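Local coordinates for nucleoside diphosphate kinase family protein (Babesia bovis, PDB 3JS9), which probably transfers the terminal phosphate of nucleoside triphosphates to nucleoside diphosphates through a phosphohistidine intermediate, with magnesium as cofactor, as in other nucleoside diphosphate kinases, at residues A[47-50]-A[51-54]; A[88-91]-A[92-96]. All coordinates share one frame; numbering follows the deposited sequence.

Contact 1: residues A[47-50]-A[51-54]; sequences HPTM and DVVA. With SO4 (sulfate ion), chain D.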
ATOM      1  N   HIS A  47      -7.574 -26.916  -8.437  1.00 23.40           N
ATOM      2  CA  HIS A  47      -8.930 -27.181  -8.903  1.00 24.12           C
ATOM      3  C   HIS A  47      -9.464 -28.316  -8.022  1.00 23.68           C
ATOM      4  O   HIS A  47      -9.086 -29.455  -8.195  1.00 23.75           O
ATOM      5  CB  HIS A  47      -8.859 -27.621 -10.358  1.00 24.58           C
ATOM      6  CG  HIS A  47     -10.192 -27.840 -11.002  1.00 28.24           C
ATOM      7  ND1 HIS A  47     -10.509 -27.317 -12.239  1.00 31.11           N
ATOM      8  CD2 HIS A  47     -11.283 -28.533 -10.593  1.00 29.62           C
ATOM      9  CE1 HIS A  47     -11.745 -27.663 -12.554  1.00 30.65           C
ATOM     10  NE2 HIS A  47     -12.236 -28.400 -11.571  1.00 30.31           N
ATOM     11  N   PRO A  48     -10.337 -28.013  -7.071  1.00 23.97           N
ATOM     12  CA  PRO A  48     -10.835 -29.031  -6.136  1.00 24.74           C
ATOM     13  C   PRO A  48     -11.702 -30.108  -6.828  1.00 25.67           C
ATOM     14  O   PRO A  48     -12.261 -29.868  -7.915  1.00 25.10           O
ATOM     15  CB  PRO A  48     -11.734 -28.237  -5.181  1.00 24.19           C
ATOM     16  CG  PRO A  48     -11.687 -26.836  -5.633  1.00 24.61           C
ATOM     17  CD  PRO A  48     -11.149 -26.791  -7.028  1.00 24.27           C
ATOM     18  N   THR A  49     -11.809 -31.279  -6.191  1.00 26.34           N
ATOM     19  CA  THR A  49     -12.684 -32.352  -6.676  1.00 26.91           C
ATOM     20  C   THR A  49     -14.044 -32.194  -6.045  1.00 27.55           C
ATOM     21  O   THR A  49     -14.151 -31.698  -4.914  1.00 27.40           O
ATOM     22  CB  THR A  49     -12.159 -33.774  -6.307  1.00 26.84           C
ATOM     23  OG1 THR A  49     -12.108 -33.910  -4.873  1.00 27.31           O
ATOM     24  CG2 THR A  49     -10.792 -34.030  -6.927  1.00 24.73           C
ATOM     25  N   MET A  50     -15.081 -32.649  -6.745  1.00 28.55           N
ATOM     26  CA  MET A  50     -16.416 -32.600  -6.156  1.00 29.78           C
ATOM     27  C   MET A  50     -16.497 -33.292  -4.781  1.00 29.38           C
ATOM     28  O   MET A  50     -17.159 -32.781  -3.891  1.00 29.10           O
ATOM     29  CB  MET A  50     -17.493 -33.116  -7.113  1.00 30.34           C
ATOM     30  CG  MET A  50     -18.943 -32.938  -6.586  1.00 33.96           C
ATOM     31  SD  MET A  50     -19.553 -31.209  -6.449  1.00 39.55           S
ATOM     32  CE  MET A  50     -19.769 -30.822  -8.192  1.00 38.79           C
ATOM     33  N   ASP A  51     -15.805 -34.413  -4.595  1.00 29.78           N
ATOM     34  CA  ASP A  51     -15.904 -35.154  -3.332  1.00 30.91           C
ATOM     35  C   ASP A  51     -15.399 -34.350  -2.135  1.00 30.30           C
ATOM     36  O   ASP A  51     -15.984 -34.428  -1.038  1.00 30.36           O
ATOM     37  CB  ASP A  51     -15.150 -36.489  -3.381  1.00 32.17           C
ATOM     38  CG  ASP A  51     -15.560 -37.361  -4.554  1.00 36.67           C
ATOM     39  OD1 ASP A  51     -14.826 -37.311  -5.587  1.00 41.19           O
ATOM     40  OD2 ASP A  51     -16.597 -38.073  -4.443  1.00 37.40           O
ATOM     41  N   VAL A  52     -14.304 -33.607  -2.339  1.00 29.37           N
ATOM     42  CA  VAL A  52     -13.741 -32.747  -1.303  1.00 28.48           C
ATOM     43  C   VAL A  52     -14.705 -31.599  -1.016  1.00 27.92           C
ATOM     44  O   VAL A  52     -15.017 -31.300   0.147  1.00 27.75           O
ATOM     45  CB  VAL A  52     -12.302 -32.242  -1.683  1.00 29.37           C
ATOM     46  CG1 VAL A  52     -11.797 -31.169  -0.735  1.00 27.97           C
ATOM     47  CG2 VAL A  52     -11.301 -33.422  -1.693  1.00 29.30           C
ATOM     48  N   VAL A  53     -15.224 -30.993  -2.070  1.00 26.89           N
ATOM     49  CA  VAL A  53     -16.191 -29.931  -1.872  1.00 26.96           C
ATOM     50  C   VAL A  53     -17.438 -30.418  -1.133  1.00 27.21           C
ATOM     51  O   VAL A  53     -17.932 -29.733  -0.224  1.00 27.18           O
ATOM     52  CB  VAL A  53     -16.576 -29.197  -3.198  1.00 26.97           C
ATOM     53  CG1 VAL A  53     -17.588 -28.103  -2.910  1.00 25.05           C
ATOM     54  CG2 VAL A  53     -15.336 -28.629  -3.871  1.00 24.20           C
ATOM     55  N   ALA A  54     -17.938 -31.589  -1.503  1.00 27.50           N
ATOM     56  CA  ALA A  54     -19.116 -32.128  -0.827  1.00 28.40           C
ATOM     57  C   ALA A  54     -18.854 -32.399   0.656  1.00 29.09           C
ATOM     58  O   ALA A  54     -19.727 -32.148   1.481  1.00 28.93           O
ATOM     59  CB  ALA A  54     -19.646 -33.351  -1.533  1.00 28.36           C
TER
HETATM   60  S   SO4 D 149     -15.440 -28.532 -13.702  1.00 92.30           S
HETATM   61  O1  SO4 D 149     -16.571 -27.809 -13.115  1.00 93.22           O
HETATM   62  O2  SO4 D 149     -14.701 -29.138 -12.597  1.00 91.22           O
HETATM   63  O3  SO4 D 149     -15.925 -29.550 -14.628  1.00 92.77           O
HETATM   64  O4  SO4 D 149     -14.604 -27.628 -14.496  1.00 92.67           O
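Thr49 caps the start of helix 50-56, its hydroxyl reaching forward to the backbone of Val52. The bond from Val52 N to Thr49 OG1 is weak and long at 3.4 Å. With chi1 at 62°, OG1 sits between the backbone N and the carbonyl carbon of its own residue, on the side where Val52 N can reach it. That oxygen also lies 3.3 Å from Val52 CG2, the methyl beside the backbone N of Val52, and the two side chains run obliquely across each other.

Behind the cap the regular helix bonds take over. Val53 N donates to Thr49 O at 3.1 Å, an almost straight bond (173° at the hydrogen), and Ala54 N reaches Met50 O at 2.8 Å. The close-packed side is where Pro48 and Val53, both buried, come together: Val53 CG2 rests 3.9 Å from Pro48 CB and 3.5 Å from Thr49 O, which puts this methyl at the junction of loop and helix. Val53 CG1 stands anti to its backbone N (chi1 -180°), leaving CG2 as the branch that meets the proline.

The other side is looser. Asp51 is exposed to solvent and leaves the turn at CA, with CB its nearest side-chain atom to the preceding residues. Met50 leaves likewise but, though exposed, lays its side chain against helix 66-75. His47 takes no part in the cap; its NE2 donates to O2 of a sulfate, probably from the crystallisation liquor, at 2.8 Å, with the sulfur in the plane of the ring at its edge. His75 ND1 holds the same ion.

The cap stands where the chain passes from strand 39-46 into helix 50-56. Val53 also leans on helix 66-75, Pro48 and Val52 pack against helix 128-138, and His47 touches Thr146 of a second subunit.

Contact 2: residues A[88-91]-A[92-96]; sequences AIKI and GRNLV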
ATOM      1  N   ALA A  88      -5.605 -18.771  16.396  1.00 19.96           N
ATOM      2  CA  ALA A  88      -5.602 -18.618  14.962  1.00 20.44           C
ATOM      3  C   ALA A  88      -7.028 -18.589  14.368  1.00 20.46           C
ATOM      4  O   ALA A  88      -7.311 -17.811  13.472  1.00 20.02           O
ATOM      5  CB  ALA A  88      -4.764 -19.726  14.320  1.00 20.46           C
ATOM      6  N   ILE A  89      -7.921 -19.439  14.877  1.00 20.85           N
ATOM      7  CA  ILE A  89      -9.241 -19.595  14.282  1.00 21.15           C
ATOM      8  C   ILE A  89     -10.043 -18.301  14.400  1.00 20.96           C
ATOM      9  O   ILE A  89     -10.623 -17.839  13.400  1.00 20.47           O
ATOM     10  CB  ILE A  89      -9.999 -20.811  14.870  1.00 21.85           C
ATOM     11  CG1 ILE A  89      -9.259 -22.110  14.513  1.00 20.85           C
ATOM     12  CG2 ILE A  89     -11.395 -20.885  14.325  1.00 21.28           C
ATOM     13  CD1 ILE A  89      -9.531 -23.241  15.497  1.00 21.69           C
ATOM     14  N   LYS A  90     -10.022 -17.702  15.598  1.00 20.22           N
ATOM     15  CA  LYS A  90     -10.680 -16.424  15.857  1.00 20.07           C
ATOM     16  C   LYS A  90     -10.015 -15.272  15.076  1.00 20.32           C
ATOM     17  O   LYS A  90     -10.697 -14.373  14.562  1.00 19.76           O
ATOM     18  CB  LYS A  90     -10.692 -16.141  17.348  1.00 20.55           C
ATOM     19  CG  LYS A  90     -11.369 -14.871  17.757  1.00 22.00           C
ATOM     20  CD  LYS A  90     -11.648 -14.838  19.262  1.00 25.32           C
ATOM     21  CE  LYS A  90     -12.070 -13.394  19.663  1.00 29.70           C
ATOM     22  NZ  LYS A  90     -12.791 -13.274  20.976  1.00 30.59           N
ATOM     23  N   ILE A  91      -8.686 -15.316  14.964  1.00 20.23           N
ATOM     24  CA  ILE A  91      -7.959 -14.317  14.197  1.00 19.52           C
ATOM     25  C   ILE A  91      -8.318 -14.374  12.715  1.00 20.22           C
ATOM     26  O   ILE A  91      -8.495 -13.317  12.071  1.00 20.36           O
ATOM     27  CB  ILE A  91      -6.467 -14.469  14.406  1.00 19.75           C
ATOM     28  CG1 ILE A  91      -6.097 -13.908  15.787  1.00 19.89           C
ATOM     29  CG2 ILE A  91      -5.702 -13.818  13.275  1.00 16.82           C
ATOM     30  CD1 ILE A  91      -4.719 -14.248  16.197  1.00 20.38           C
ATOM     31  N   GLY A  92      -8.469 -15.590  12.179  1.00 19.88           N
ATOM     32  CA  GLY A  92      -8.886 -15.747  10.792  1.00 20.31           C
ATOM     33  C   GLY A  92     -10.237 -15.098  10.537  1.00 20.84           C
ATOM     34  O   GLY A  92     -10.426 -14.384   9.533  1.00 20.71           O
ATOM     35  N   ARG A  93     -11.172 -15.335  11.461  1.00 21.55           N
ATOM     36  CA  ARG A  93     -12.522 -14.766  11.411  1.00 21.72           C
ATOM     37  C   ARG A  93     -12.436 -13.275  11.494  1.00 21.43           C
ATOM     38  O   ARG A  93     -13.060 -12.590  10.690  1.00 22.56           O
ATOM     39  CB  ARG A  93     -13.426 -15.334  12.507  1.00 22.53           C
ATOM     40  CG  ARG A  93     -14.029 -16.719  12.165  1.00 26.54           C
ATOM     41  CD  ARG A  93     -14.484 -17.551  13.405  1.00 34.19           C
ATOM     42  NE  ARG A  93     -14.856 -16.724  14.561  1.00 39.85           N
ATOM     43  CZ  ARG A  93     -14.662 -17.065  15.843  1.00 42.01           C
ATOM     44  NH1 ARG A  93     -15.015 -16.215  16.810  1.00 42.80           N
ATOM     45  NH2 ARG A  93     -14.121 -18.241  16.173  1.00 40.09           N
ATOM     46  N   ASN A  94     -11.614 -12.754  12.398  1.00 20.77           N
ATOM     47  CA  ASN A  94     -11.400 -11.302  12.474  1.00 20.78           C
ATOM     48  C   ASN A  94     -10.848 -10.647  11.208  1.00 21.26           C
ATOM     49  O   ASN A  94     -11.180  -9.493  10.902  1.00 21.64           O
ATOM     50  CB  ASN A  94     -10.449 -10.963  13.616  1.00 20.04           C
ATOM     51  CG  ASN A  94     -11.052 -11.250  14.973  1.00 20.93           C
ATOM     52  OD1 ASN A  94     -12.264 -11.508  15.087  1.00 19.95           O
ATOM     53  ND2 ASN A  94     -10.217 -11.196  16.017  1.00 18.90           N
ATOM     54  N   LEU A  95      -9.979 -11.350  10.489  1.00 21.17           N
ATOM     55  CA  LEU A  95      -9.342 -10.736   9.362  1.00 21.76           C
ATOM     56  C   LEU A  95     -10.292 -10.724   8.172  1.00 22.46           C
ATOM     57  O   LEU A  95     -10.303  -9.779   7.361  1.00 22.81           O
ATOM     58  CB  LEU A  95      -8.030 -11.454   9.011  1.00 21.77           C
ATOM     59  CG  LEU A  95      -6.820 -11.453   9.947  1.00 22.02           C
ATOM     60  CD1 LEU A  95      -5.546 -11.933   9.171  1.00 20.15           C
ATOM     61  CD2 LEU A  95      -6.587 -10.080  10.660  1.00 20.02           C
ATOM     62  N   VAL A  96     -11.097 -11.776   8.095  1.00 22.51           N
ATOM     63  CA  VAL A  96     -12.018 -12.001   6.993  1.00 22.92           C
ATOM     64  C   VAL A  96     -13.294 -11.144   7.134  1.00 23.46           C
ATOM     65  O   VAL A  96     -13.780 -10.566   6.156  1.00 23.74           O
ATOM     66  CB  VAL A  96     -12.320 -13.528   6.909  1.00 23.18           C
ATOM     67  CG1 VAL A  96     -13.650 -13.830   6.239  1.00 24.04           C
ATOM     68  CG2 VAL A  96     -11.144 -14.286   6.258  1.00 21.71           C
TER
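Arg93 folds back along its helix onto Lys90, whose CA sits over one face of the guanidinium, 3.9 Å above its plane and shifted toward the rim. A bend at chi3 (27°) brings the group round, with NH1 4.0 Å from Lys90 CG, while the extended lysine chain passes obliquely across it.

Four successive carbonyls of helix 88-96 are satisfied one turn on. Ala88 O accepts from Gly92 N at 2.8 Å, and Ile89 O from Arg93 N. Lys90 O takes Asn94 N at 2.9 Å. Ile91 O receives Leu95 N in the most bent bond of the four, 137° at the hydrogen. Asn94 OD1 lies 3.3 Å from Lys90 O, but both are acceptors and do not bond. Its ND2 instead gives a weak hydrogen bond to Val102 O of a third subunit. At the start of the helix, Ile89 N donates to Glu10 OE1. Ile91 CG2 meets Leu95 CG at 4.2 Å on the buried side.

The side chain of Arg93, predicted to bind ATP, lies about 7 Å from that of Arg110 and about 8 Å from that of His123, the predicted phosphohistidine; the added charge of Lys90 is consistent with a phosphate site.

From the N terminus the chain reaches contact 1 first, where 47-54 leaves strand 39-46 and enters helix 50-56. It then runs through helix 66-75 and strand 78-85 before contact 2, 88-96, follows that strand as a single helix. Each contact joins adjoining segments, so neither closes a long loop; they stand in series, without nesting or crossing. Their centres are 24 Å apart, on opposite sides of the chain's centre, and their nearest atoms remain about 17 Å from each other. Contact 1 ties the end of strand 39-46, at the edge of the sheet within this chain, to helices 66-75 and 128-138, whereas contact 2 links strands 10-16 and 122-124 with helices 26-36 and 109-113.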